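Long-range contacts in ribonucleoside-diphosphate reductase subunit beta (Bacillus halodurans C-125, PDB 2RCC), which probably serves as the iron-binding small subunit of a class I ribonucleotide reductase, the enzyme that makes deoxyribonucleotides for DNA synthesis: residues A[46-51]-A[220-225]; A[51-56]-A[120-125]; A[58-63]-A[127-132]; A[189-194]-A[215-220]. All blocks are in the same frame, centred on the assembly; numbering follows the deposited sequence. Where two conformers were deposited one is given.

Contact 1 (A[46-51]-A[220-225])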
# COMPACT_ATOMS: atom_id res chain seq x y z
N LYS A 46 0.02 -10.49 8.42
CA LYS A 46 -1.15 -10.88 9.24
C LYS A 46 -1.29 -10.00 10.50
O LYS A 46 -2.40 -9.62 10.86
CB LYS A 46 -1.08 -12.35 9.64
CG LYS A 46 -1.28 -13.32 8.49
CD LYS A 46 -1.00 -14.76 8.90
CE LYS A 46 -1.24 -15.72 7.73
NZ LYS A 46 -0.95 -17.16 8.06
N ASN A 47 -0.16 -9.66 11.13
CA ASN A 47 -0.18 -8.82 12.32
C ASN A 47 -0.56 -7.39 11.93
O ASN A 47 -1.34 -6.76 12.63
CB ASN A 47 1.15 -8.87 13.09
CG ASN A 47 1.38 -10.21 13.79
OD1 ASN A 47 0.46 -10.86 14.29
ND2 ASN A 47 2.65 -10.61 13.88
N MSE A 48 -0.05 -6.89 10.81
CA MSE A 48 -0.42 -5.55 10.35
C MSE A 48 -1.93 -5.45 10.04
O MSE A 48 -2.58 -4.48 10.43
CB MSE A 48 0.40 -5.16 9.15
CG MSE A 48 1.84 -4.97 9.47
SE MSE A 48 2.90 -4.48 7.91
CE MSE A 48 2.66 -2.64 7.95
N LEU A 49 -2.46 -6.46 9.35
CA LEU A 49 -3.86 -6.53 8.95
C LEU A 49 -4.78 -6.65 10.17
O LEU A 49 -5.86 -6.03 10.20
CB LEU A 49 -4.07 -7.69 7.94
CG LEU A 49 -5.44 -7.80 7.27
CD1 LEU A 49 -5.62 -6.58 6.32
CD2 LEU A 49 -5.60 -9.15 6.55
N ALA A 50 -4.37 -7.44 11.17
CA ALA A 50 -5.12 -7.56 12.43
C ALA A 50 -5.21 -6.24 13.22
O ALA A 50 -6.12 -6.04 13.98
CB ALA A 50 -4.50 -8.66 13.34
N ASN A 51 -4.21 -5.37 13.07
CA ASN A 51 -4.15 -4.10 13.73
C ASN A 51 -4.87 -2.95 13.00
O ASN A 51 -4.58 -1.79 13.31
CB ASN A 51 -2.68 -3.69 13.84
CG ASN A 51 -1.94 -4.44 14.91
OD1 ASN A 51 -2.52 -5.21 15.69
ND2 ASN A 51 -0.63 -4.16 14.99
N GLU A 220 4.32 1.85 13.83
CA GLU A 220 5.74 2.13 13.62
C GLU A 220 6.63 1.01 14.12
O GLU A 220 7.59 0.71 13.48
CB GLU A 220 6.17 3.42 14.25
CG GLU A 220 5.59 4.66 13.60
CD GLU A 220 6.21 5.91 14.21
OE1 GLU A 220 6.23 6.01 15.46
OE2 GLU A 220 6.65 6.78 13.42
N GLN A 221 6.26 0.33 15.20
CA GLN A 221 7.10 -0.75 15.71
C GLN A 221 7.20 -1.90 14.72
O GLN A 221 8.27 -2.50 14.61
CB GLN A 221 6.66 -1.26 17.09
CG GLN A 221 6.49 -0.20 18.19
CD GLN A 221 7.57 0.87 18.19
OE1 GLN A 221 8.74 0.55 18.37
NE2 GLN A 221 7.18 2.14 18.03
N LEU A 222 6.11 -2.21 14.02
CA LEU A 222 6.16 -3.26 13.01
C LEU A 222 6.97 -2.81 11.78
O LEU A 222 7.64 -3.62 11.14
CB LEU A 222 4.75 -3.74 12.67
CG LEU A 222 3.98 -4.46 13.78
CD1 LEU A 222 2.55 -4.85 13.30
CD2 LEU A 222 4.71 -5.71 14.21
N HIS A 223 6.92 -1.52 11.47
CA HIS A 223 7.69 -0.96 10.36
C HIS A 223 9.17 -1.11 10.71
O HIS A 223 9.96 -1.58 9.86
CB HIS A 223 7.35 0.50 10.10
CG HIS A 223 5.92 0.78 9.71
ND1 HIS A 223 5.49 2.02 9.33
CD2 HIS A 223 4.84 -0.03 9.64
CE1 HIS A 223 4.20 2.00 9.07
NE2 HIS A 223 3.77 0.76 9.25
N VAL A 224 9.56 -0.74 11.94
CA VAL A 224 10.97 -0.91 12.39
C VAL A 224 11.39 -2.38 12.34
O VAL A 224 12.49 -2.68 11.95
CB VAL A 224 11.20 -0.36 13.84
CG1 VAL A 224 12.60 -0.70 14.32
CG2 VAL A 224 10.96 1.15 13.89
N TYR A 225 10.51 -3.30 12.75
CA TYR A 225 10.78 -4.72 12.68
C TYR A 225 11.08 -5.11 11.21
O TYR A 225 12.07 -5.80 10.96
CB TYR A 225 9.60 -5.51 13.27
CG TYR A 225 9.65 -7.00 13.09
CD1 TYR A 225 10.37 -7.82 13.97
CD2 TYR A 225 8.94 -7.61 12.07
CE1 TYR A 225 10.40 -9.19 13.79
CE2 TYR A 225 8.98 -8.95 11.89
CZ TYR A 225 9.69 -9.74 12.74
OH TYR A 225 9.65 -11.08 12.51

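Contact 2 (A[51-56]-A[120-125])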
# COMPACT_ATOMS: atom_id res chain seq x y z
N ASN A 51 -4.21 -5.37 13.07
CA ASN A 51 -4.15 -4.10 13.73
C ASN A 51 -4.87 -2.95 13.00
O ASN A 51 -4.58 -1.79 13.31
CB ASN A 51 -2.68 -3.69 13.84
CG ASN A 51 -1.94 -4.44 14.91
OD1 ASN A 51 -2.52 -5.21 15.69
ND2 ASN A 51 -0.63 -4.16 14.99
N PHE A 52 -5.76 -3.23 12.04
CA PHE A 52 -6.40 -2.16 11.27
C PHE A 52 -7.13 -1.19 12.21
O PHE A 52 -7.80 -1.62 13.14
CB PHE A 52 -7.39 -2.72 10.26
CG PHE A 52 -8.02 -1.67 9.38
CD1 PHE A 52 -7.34 -1.19 8.28
CD2 PHE A 52 -9.27 -1.14 9.68
CE1 PHE A 52 -7.92 -0.21 7.46
CE2 PHE A 52 -9.84 -0.15 8.87
CZ PHE A 52 -9.14 0.32 7.77
N TRP A 53 -6.99 0.11 11.94
CA TRP A 53 -7.70 1.15 12.68
C TRP A 53 -7.82 2.38 11.79
O TRP A 53 -7.06 2.52 10.84
CB TRP A 53 -6.98 1.52 14.01
CG TRP A 53 -5.65 2.16 13.81
CD1 TRP A 53 -4.47 1.51 13.63
CD2 TRP A 53 -5.35 3.56 13.69
NE1 TRP A 53 -3.47 2.40 13.40
CE2 TRP A 53 -3.97 3.67 13.43
CE3 TRP A 53 -6.10 4.74 13.77
CZ2 TRP A 53 -3.33 4.88 13.29
CZ3 TRP A 53 -5.44 5.97 13.63
CH2 TRP A 53 -4.09 6.01 13.36
N THR A 54 -8.79 3.24 12.06
CA THR A 54 -8.87 4.51 11.36
C THR A 54 -9.21 5.56 12.40
O THR A 54 -9.78 5.26 13.43
CB THR A 54 -9.93 4.59 10.19
OG1 THR A 54 -11.24 4.80 10.71
CG2 THR A 54 -9.85 3.36 9.28
N PRO A 55 -8.86 6.81 12.13
CA PRO A 55 -9.22 7.83 13.13
C PRO A 55 -10.72 8.06 13.33
O PRO A 55 -11.11 8.58 14.36
CB PRO A 55 -8.54 9.09 12.59
CG PRO A 55 -8.39 8.84 11.15
CD PRO A 55 -8.12 7.38 10.99
N PHE A 56 -11.56 7.59 12.41
CA PHE A 56 -12.98 7.78 12.50
C PHE A 56 -13.65 6.97 13.60
O PHE A 56 -14.79 7.25 13.91
CB PHE A 56 -13.65 7.53 11.12
CG PHE A 56 -13.12 8.43 10.04
CD1 PHE A 56 -13.49 9.75 9.98
CD2 PHE A 56 -12.19 7.96 9.11
CE1 PHE A 56 -12.98 10.61 9.00
CE2 PHE A 56 -11.68 8.81 8.13
CZ PHE A 56 -12.08 10.14 8.07
N VAL A 120 -0.38 7.16 5.03
CA VAL A 120 -1.51 7.97 4.58
C VAL A 120 -2.50 8.15 5.72
O VAL A 120 -2.92 9.27 6.01
CB VAL A 120 -2.22 7.39 3.32
CG1 VAL A 120 -3.58 8.05 3.12
CG2 VAL A 120 -1.34 7.56 2.04
N VAL A 121 -2.87 7.05 6.35
CA VAL A 121 -3.79 7.08 7.47
C VAL A 121 -3.23 7.83 8.72
O VAL A 121 -3.97 8.61 9.36
CB VAL A 121 -4.30 5.69 7.86
CG1 VAL A 121 -5.24 5.81 9.08
CG2 VAL A 121 -5.06 5.02 6.66
N HIS A 122 -1.94 7.65 8.99
CA HIS A 122 -1.27 8.40 10.07
C HIS A 122 -1.35 9.90 9.79
O HIS A 122 -1.75 10.67 10.66
CB HIS A 122 0.20 8.00 10.29
CG HIS A 122 0.40 6.55 10.66
ND1 HIS A 122 1.63 5.94 10.68
CD2 HIS A 122 -0.50 5.59 10.99
CE1 HIS A 122 1.49 4.67 11.04
NE2 HIS A 122 0.20 4.44 11.25
N ASN A 123 -1.01 10.31 8.59
CA ASN A 123 -1.07 11.74 8.25
C ASN A 123 -2.48 12.33 8.37
O ASN A 123 -2.67 13.44 8.92
CB ASN A 123 -0.48 12.01 6.88
CG ASN A 123 -0.36 13.51 6.60
OD1 ASN A 123 0.44 14.23 7.24
ND2 ASN A 123 -1.17 14.00 5.68
N GLN A 124 -3.48 11.60 7.90
CA GLN A 124 -4.87 12.05 8.04
C GLN A 124 -5.35 12.11 9.52
O GLN A 124 -6.19 12.95 9.87
CB GLN A 124 -5.78 11.18 7.16
CG GLN A 124 -7.27 11.53 7.22
CD GLN A 124 -8.08 10.56 8.04
OE1 GLN A 124 -7.84 9.34 8.02
NE2 GLN A 124 -9.12 11.08 8.68
N SER A 125 -4.84 11.20 10.35
CA SER A 125 -5.15 11.17 11.77
C SER A 125 -4.59 12.42 12.47
O SER A 125 -5.21 12.95 13.39
CB SER A 125 -4.59 9.89 12.42
OG SER A 125 -5.11 8.73 11.79

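Contact 3 (A[58-63]-A[127-132])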
# COMPACT_ATOMS: atom_id res chain seq x y z
N ILE A 58 -12.43 7.02 16.61
CA ILE A 58 -12.03 7.75 17.83
C ILE A 58 -12.79 9.08 17.97
O ILE A 58 -12.69 9.96 17.11
CB ILE A 58 -10.51 7.95 17.83
CG1 ILE A 58 -9.84 6.58 18.00
CG2 ILE A 58 -10.09 8.91 18.95
CD1 ILE A 58 -8.39 6.59 17.78
N ASN A 59 -13.55 9.21 19.05
CA ASN A 59 -14.34 10.40 19.28
C ASN A 59 -13.50 11.44 20.02
O ASN A 59 -13.02 11.16 21.11
CB ASN A 59 -15.59 10.03 20.09
CG ASN A 59 -16.60 11.18 20.19
OD1 ASN A 59 -16.25 12.32 20.49
ND2 ASN A 59 -17.86 10.87 19.95
N MSE A 60 -13.41 12.64 19.47
CA MSE A 60 -12.58 13.71 20.01
C MSE A 60 -13.29 14.75 20.90
O MSE A 60 -12.66 15.73 21.30
CB MSE A 60 -11.86 14.41 18.85
CG MSE A 60 -10.75 13.57 18.18
SE MSE A 60 -9.25 13.38 19.31
CE MSE A 60 -8.78 15.20 19.60
N SER A 61 -14.57 14.53 21.21
CA SER A 61 -15.37 15.49 21.99
C SER A 61 -14.82 15.83 23.33
O SER A 61 -14.81 17.00 23.69
CB SER A 61 -16.77 14.95 22.22
OG SER A 61 -17.31 14.53 21.00
N HIS A 62 -14.38 14.81 24.08
CA HIS A 62 -13.87 15.02 25.44
C HIS A 62 -12.53 15.73 25.36
O HIS A 62 -12.30 16.66 26.11
CB HIS A 62 -13.79 13.73 26.26
CG HIS A 62 -13.55 13.98 27.72
ND1 HIS A 62 -14.39 14.76 28.49
CD2 HIS A 62 -12.55 13.58 28.55
CE1 HIS A 62 -13.93 14.83 29.72
NE2 HIS A 62 -12.82 14.11 29.79
N ASP A 63 -11.65 15.29 24.46
CA ASP A 63 -10.41 16.01 24.22
C ASP A 63 -10.71 17.49 23.91
O ASP A 63 -10.07 18.36 24.46
CB ASP A 63 -9.59 15.37 23.07
CG ASP A 63 -8.82 14.13 23.48
OD1 ASP A 63 -9.31 13.33 24.29
OD2 ASP A 63 -7.69 13.94 22.96
N SER A 127 -4.18 15.43 11.07
CA SER A 127 -5.13 16.46 10.66
C SER A 127 -6.43 16.38 11.39
O SER A 127 -7.01 17.39 11.71
CB SER A 127 -5.44 16.39 9.15
OG SER A 127 -4.25 16.68 8.44
N TYR A 128 -6.93 15.17 11.56
CA TYR A 128 -8.18 14.90 12.28
C TYR A 128 -8.16 15.42 13.74
O TYR A 128 -9.15 15.99 14.22
CB TYR A 128 -8.43 13.39 12.21
CG TYR A 128 -9.67 12.84 12.87
CD1 TYR A 128 -10.84 12.59 12.13
CD2 TYR A 128 -9.64 12.47 14.20
CE1 TYR A 128 -11.97 12.03 12.74
CE2 TYR A 128 -10.77 11.93 14.83
CZ TYR A 128 -11.92 11.70 14.10
OH TYR A 128 -13.02 11.12 14.72
N VAL A 129 -7.04 15.21 14.43
CA VAL A 129 -6.85 15.71 15.78
C VAL A 129 -6.84 17.26 15.73
O VAL A 129 -7.60 17.91 16.44
CB VAL A 129 -5.55 15.17 16.43
CG1 VAL A 129 -5.21 15.90 17.74
CG2 VAL A 129 -5.64 13.66 16.67
N LEU A 130 -6.01 17.84 14.87
CA LEU A 130 -5.90 19.29 14.78
C LEU A 130 -7.26 19.98 14.42
O LEU A 130 -7.67 20.93 15.10
CB LEU A 130 -4.77 19.65 13.81
CG LEU A 130 -4.30 21.10 13.74
CD1 LEU A 130 -3.81 21.57 15.08
CD2 LEU A 130 -3.24 21.27 12.66
N SER A 131 -7.99 19.41 13.46
CA SER A 131 -9.26 19.97 13.03
C SER A 131 -10.39 19.77 14.06
O SER A 131 -11.40 20.45 13.97
CB SER A 131 -9.68 19.40 11.67
OG SER A 131 -9.88 18.01 11.76
N SER A 132 -10.22 18.87 15.02
CA SER A 132 -11.22 18.67 16.10
C SER A 132 -11.05 19.71 17.23
O SER A 132 -11.94 19.90 18.07
CB SER A 132 -11.07 17.28 16.74
OG SER A 132 -11.18 16.25 15.78

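Contact 4 (A[189-194]-A[215-220])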
# COMPACT_ATOMS: atom_id res chain seq x y z
N ASN A 189 12.78 9.52 15.56
CA ASN A 189 12.25 10.87 15.28
C ASN A 189 10.87 11.06 15.84
O ASN A 189 10.05 10.19 15.72
CB ASN A 189 12.20 11.18 13.78
CG ASN A 189 13.57 11.43 13.22
OD1 ASN A 189 14.56 11.12 13.88
ND2 ASN A 189 13.64 11.97 12.02
N PHE A 190 10.67 12.20 16.50
CA PHE A 190 9.43 12.56 17.17
C PHE A 190 9.01 11.68 18.35
O PHE A 190 7.97 11.93 18.90
CB PHE A 190 8.26 12.76 16.18
CG PHE A 190 8.56 13.76 15.13
CD1 PHE A 190 8.84 15.08 15.49
CD2 PHE A 190 8.60 13.40 13.79
CE1 PHE A 190 9.17 16.01 14.53
CE2 PHE A 190 8.91 14.33 12.83
CZ PHE A 190 9.21 15.63 13.18
N TYR A 191 9.85 10.76 18.81
CA TYR A 191 9.51 9.98 20.00
C TYR A 191 9.39 10.88 21.23
O TYR A 191 8.61 10.53 22.09
CB TYR A 191 10.44 8.78 20.22
CG TYR A 191 10.00 7.57 19.37
CD1 TYR A 191 9.70 7.71 18.01
CD2 TYR A 191 9.90 6.30 19.93
CE1 TYR A 191 9.28 6.59 17.23
CE2 TYR A 191 9.48 5.19 19.16
CZ TYR A 191 9.18 5.34 17.81
OH TYR A 191 8.78 4.24 17.05
N SER A 192 10.11 12.03 21.31
CA SER A 192 9.92 13.03 22.39
C SER A 192 8.53 13.60 22.34
O SER A 192 7.89 13.84 23.37
CB SER A 192 10.84 14.24 22.23
OG SER A 192 12.18 13.87 22.26
N GLY A 193 8.07 13.87 21.11
CA GLY A 193 6.76 14.43 20.88
C GLY A 193 5.67 13.46 21.21
O GLY A 193 4.70 13.84 21.82
N PHE A 194 5.83 12.19 20.85
CA PHE A 194 4.84 11.18 21.25
C PHE A 194 4.76 11.08 22.76
O PHE A 194 3.68 11.03 23.32
CB PHE A 194 5.13 9.82 20.66
CG PHE A 194 5.18 9.80 19.12
CD1 PHE A 194 4.34 10.61 18.33
CD2 PHE A 194 6.05 8.94 18.48
CE1 PHE A 194 4.39 10.57 16.95
CE2 PHE A 194 6.11 8.91 17.06
CZ PHE A 194 5.28 9.72 16.30
N TYR A 215 -1.72 4.08 18.58
CA TYR A 215 -1.96 3.24 17.38
C TYR A 215 -0.90 3.51 16.31
O TYR A 215 -0.39 2.55 15.72
CB TYR A 215 -3.33 3.44 16.81
CG TYR A 215 -4.49 3.01 17.71
CD1 TYR A 215 -4.32 2.18 18.82
CD2 TYR A 215 -5.78 3.39 17.38
CE1 TYR A 215 -5.42 1.79 19.60
CE2 TYR A 215 -6.86 2.99 18.13
CZ TYR A 215 -6.67 2.19 19.23
OH TYR A 215 -7.76 1.79 19.98
N ILE A 216 -0.59 4.78 16.08
CA ILE A 216 0.47 5.16 15.14
C ILE A 216 1.82 4.55 15.56
O ILE A 216 2.52 3.92 14.74
CB ILE A 216 0.63 6.69 14.99
CG1 ILE A 216 -0.60 7.31 14.32
CG2 ILE A 216 1.96 7.05 14.22
CD1 ILE A 216 -0.74 8.86 14.42
N ASN A 217 2.16 4.71 16.83
CA ASN A 217 3.42 4.25 17.40
C ASN A 217 3.52 2.69 17.32
O ASN A 217 4.59 2.16 17.06
CB ASN A 217 3.55 4.81 18.84
CG ASN A 217 4.99 4.97 19.34
OD1 ASN A 217 5.98 4.86 18.62
ND2 ASN A 217 5.09 5.31 20.63
N ARG A 218 2.39 1.98 17.52
CA ARG A 218 2.31 0.52 17.38
C ARG A 218 2.62 0.09 15.92
O ARG A 218 3.38 -0.85 15.67
CB ARG A 218 0.93 -0.01 17.79
CG ARG A 218 0.62 -1.47 17.34
CD ARG A 218 -0.68 -2.11 17.90
NE ARG A 218 -2.07 -1.77 17.49
CZ ARG A 218 -2.57 -1.01 16.48
NH1 ARG A 218 -1.85 -0.33 15.55
NH2 ARG A 218 -3.91 -0.92 16.43
N ASP A 219 1.99 0.77 14.97
CA ASP A 219 2.29 0.53 13.55
C ASP A 219 3.78 0.77 13.28
O ASP A 219 4.42 0.01 12.57
CB ASP A 219 1.53 1.50 12.65
CG ASP A 219 0.04 1.25 12.61
OD1 ASP A 219 -0.44 0.16 12.94
OD2 ASP A 219 -0.66 2.15 12.14
N GLU A 220 4.32 1.85 13.83
CA GLU A 220 5.74 2.13 13.62
C GLU A 220 6.63 1.01 14.12
O GLU A 220 7.59 0.71 13.48
CB GLU A 220 6.17 3.42 14.25
CG GLU A 220 5.59 4.66 13.60
CD GLU A 220 6.21 5.91 14.21
OE1 GLU A 220 6.23 6.01 15.46
OE2 GLU A 220 6.65 6.78 13.42
O HOH W 1 8.50 8.47 14.20

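Contact 1 (A[46-51]-A[220-225])
Met48 and Leu222 mark the closest backbone approach, CA to CA 7.5 Å, between two helical segments that run nearly antiparallel, their N-to-C directions 167° apart and their axes 10.9 Å from each other. At that separation the backbones do not touch, and side chains must span the gap. Leu222 does most of this work. Its CD1 methyl passes alongside Met48, which runs the opposite way, and lies 3.9 Å from Met48 CG. The same methyl meets Asn51 ND2 at 3.7 Å, the two side chains approaching from opposite directions. Leu222 CD1 thus packs against Met48 and Asn51, at the final turn of helix 41-50 and its exit, with Asn47 only at the margin.

The two helices are part of the all-helical, ferritin-like fold of this family, in which the iron ligands sit on long bundle helices; helix 207-237 supplies two of them, Glu220 and His223, assigned by similarity to the second iron. Met48, a selenomethionine here, reaches that layer. Its chain is straight at chi2 and then bends at chi3 (86°), which swings CE to 3.8 Å from His223 CD2, crossing the histidine at about a right angle and meeting the ring obliquely. The polar atoms of that ring are engaged by others: Gln118 bonds NE2 and Glu186 bonds ND1, which should limit its rotation. Helix 106-133 also packs on the Met48 side chain, through Val114, Leu115 and Gln118. The opposing chain comes close as well, with Thr54 of the second subunit resting on Leu49.

Contact 2 (A[51-56]-A[120-125])
Trp53 and His122 probably belong, as in related class I small subunits, to a hydrogen-bonded route that leads from the surface toward the diiron site: Trp53 NE1 and His122 NE2 both bond OD2 of Asp219, and His122 is a ligand of the first iron by similarity. Between themselves the two rings meet rim to rim, planes only 14° apart, with Trp53 CZ2 3.7 Å from His122 CD2. Chi1 of Trp53 (65°) sets CG between its own N and carbonyl carbon, and the indole thereby lies against helix 106-133, with Val121 CG1 over one face. In one of two deposited conformers Ser125 OG approaches Trp53 CH2 to 3.3 Å; that hydroxyl is bonded to Val121 O. A leucine in place of Trp53 would probably leave Asp219 without its indole donor and open a gap beside Val121 and His122.

Pro55 packs next along the helix, its CD 3.8 Å from Val121 CG1. The Gln124 chain bends at chi2 and crosses it, putting OE1 3.2 Å from Pro55 CG, while NE2 lies 3.2 Å from Phe56 CZ with the amide nearly parallel to the phenyl plane. OE1 is held by Tyr45 of the second subunit. Within the loop, Thr54 OG1 accepts from Phe56 N in an ST turn. The Trp-Asp-His connection is consistent with the radical-transfer and electron-delivery path characteristic of class I ribonucleotide reductase small subunits.

Contact 3 (A[58-63]-A[127-132])
Tyr128 and Ile58 provide the hydrogen bond that ties the loop ahead of helix 61-66 to helix 106-133. The phenol donates from OH to Ile58 O at 2.7 Å, with a C=O...donor angle of 157° and the donor tilted somewhat from the carbonyl plane. Relative to the ring, the carbonyl oxygen lies at the edge, near its plane. With CG anti to the backbone N (chi1 -180°), the long tyrosine extends from the helix to the loop, and its hydroxyl bonds the main-chain oxygen of Ile58.

Apolar packing centres on Met60, a selenomethionine whose chain folds at both chi2 and chi3. The compact shape lets different parts of one side chain meet different residues: CG lies 3.7 Å from Tyr128 CE2, CE ends 4.1 Å from Val129 CG1, and CB meets Ser132 CB at 3.6 Å. Val129 is covered further by Thr209 and Met212 of helix 207-237, and by Phe78 and Ile82 of helix 72-87.

Local polar bonds hold each partner in shape. Ser132 OG turns back to its own helix and donates to Tyr128 O at 2.6 Å. In the loop, Asn59 OD1 accepts from Ser61 N at 2.9 Å, an Asx turn at the start of helix 61-66 in which Met60 occupies the N-cap position. Asp63 meanwhile bonds Ser208 and Thr209. The whole is a loop-to-helix junction of the ferritin-like helical fold, at the C-terminal part of the helix that also carries Tyr126, the active-site tyrosine by similarity.

Contact 4 (A[189-194]-A[215-220])
Phe194 and Tyr191 border the carboxylate of Glu220, whose side chain also lies about 3 Å from that of Glu186. Glu220 OE1 lies 3.3 Å from Phe194 CE2 and 3.5 Å from Tyr191 OH. The two aromatic groups are turned differently against it: the Phe194 ring stands steeply to the carboxylate plane, at 72°, whereas the Tyr191 ring is tilted only 21° from it as the two side chains slide past each other in opposite directions. The glutamate chain is extended beyond CG (chi2 -173°), which brings OE1 beside both rings. Its other oxygen, OE2, is 2.6 Å from a water that also lies 2.8 Å from Asn189 O, at the edge of the tyrosine ring. One helical turn earlier, Asn217 also lies beside the phenol, though its amide orientation is doubtful.

This is the inner face of the ferritin-like bundle, where helix 191-202 packs against helix 207-237, beside the iron site inferred by similarity; the Phe194 side chain comes within about 4 Å of that of Tyr126, the presumed radical tyrosine. In the next shell, Phe190 O rests 3.5 Å above one face of the Phe194 ring, toward its rim. The Tyr191 hydroxyl is gripped by Glu186 O and Gln221 NE2. A phenylalanine at Tyr191 would probably leave both of these without that partner and free the ring to shift against Glu220.

How the contacts relate
Contacts 1, 2 and 4 bring together residues assigned by similarity to the diiron site, from distant parts of a helical chain. Contacts 1 and 4 share Glu220, and Gln221 NE2 reaches Tyr191 OH at 2.8 Å. Contacts 1 and 2 share Asn51, and their putative iron ligands nearly meet, His223 CE1 4.3 Å from His122 CE1. Asp219 of contact 4 joins contact 2, its OD2 2.6 Å from His122 NE2 and 3.1 Å from Trp53 NE1. Contact 3 is peripheral, its centre about 24 Å from that of contact 1, but it adjoins contact 2 where Phe56 CD1 and Tyr128 CE1 are 3.9 Å apart. Contacts 1 and 2 also meet the second subunit.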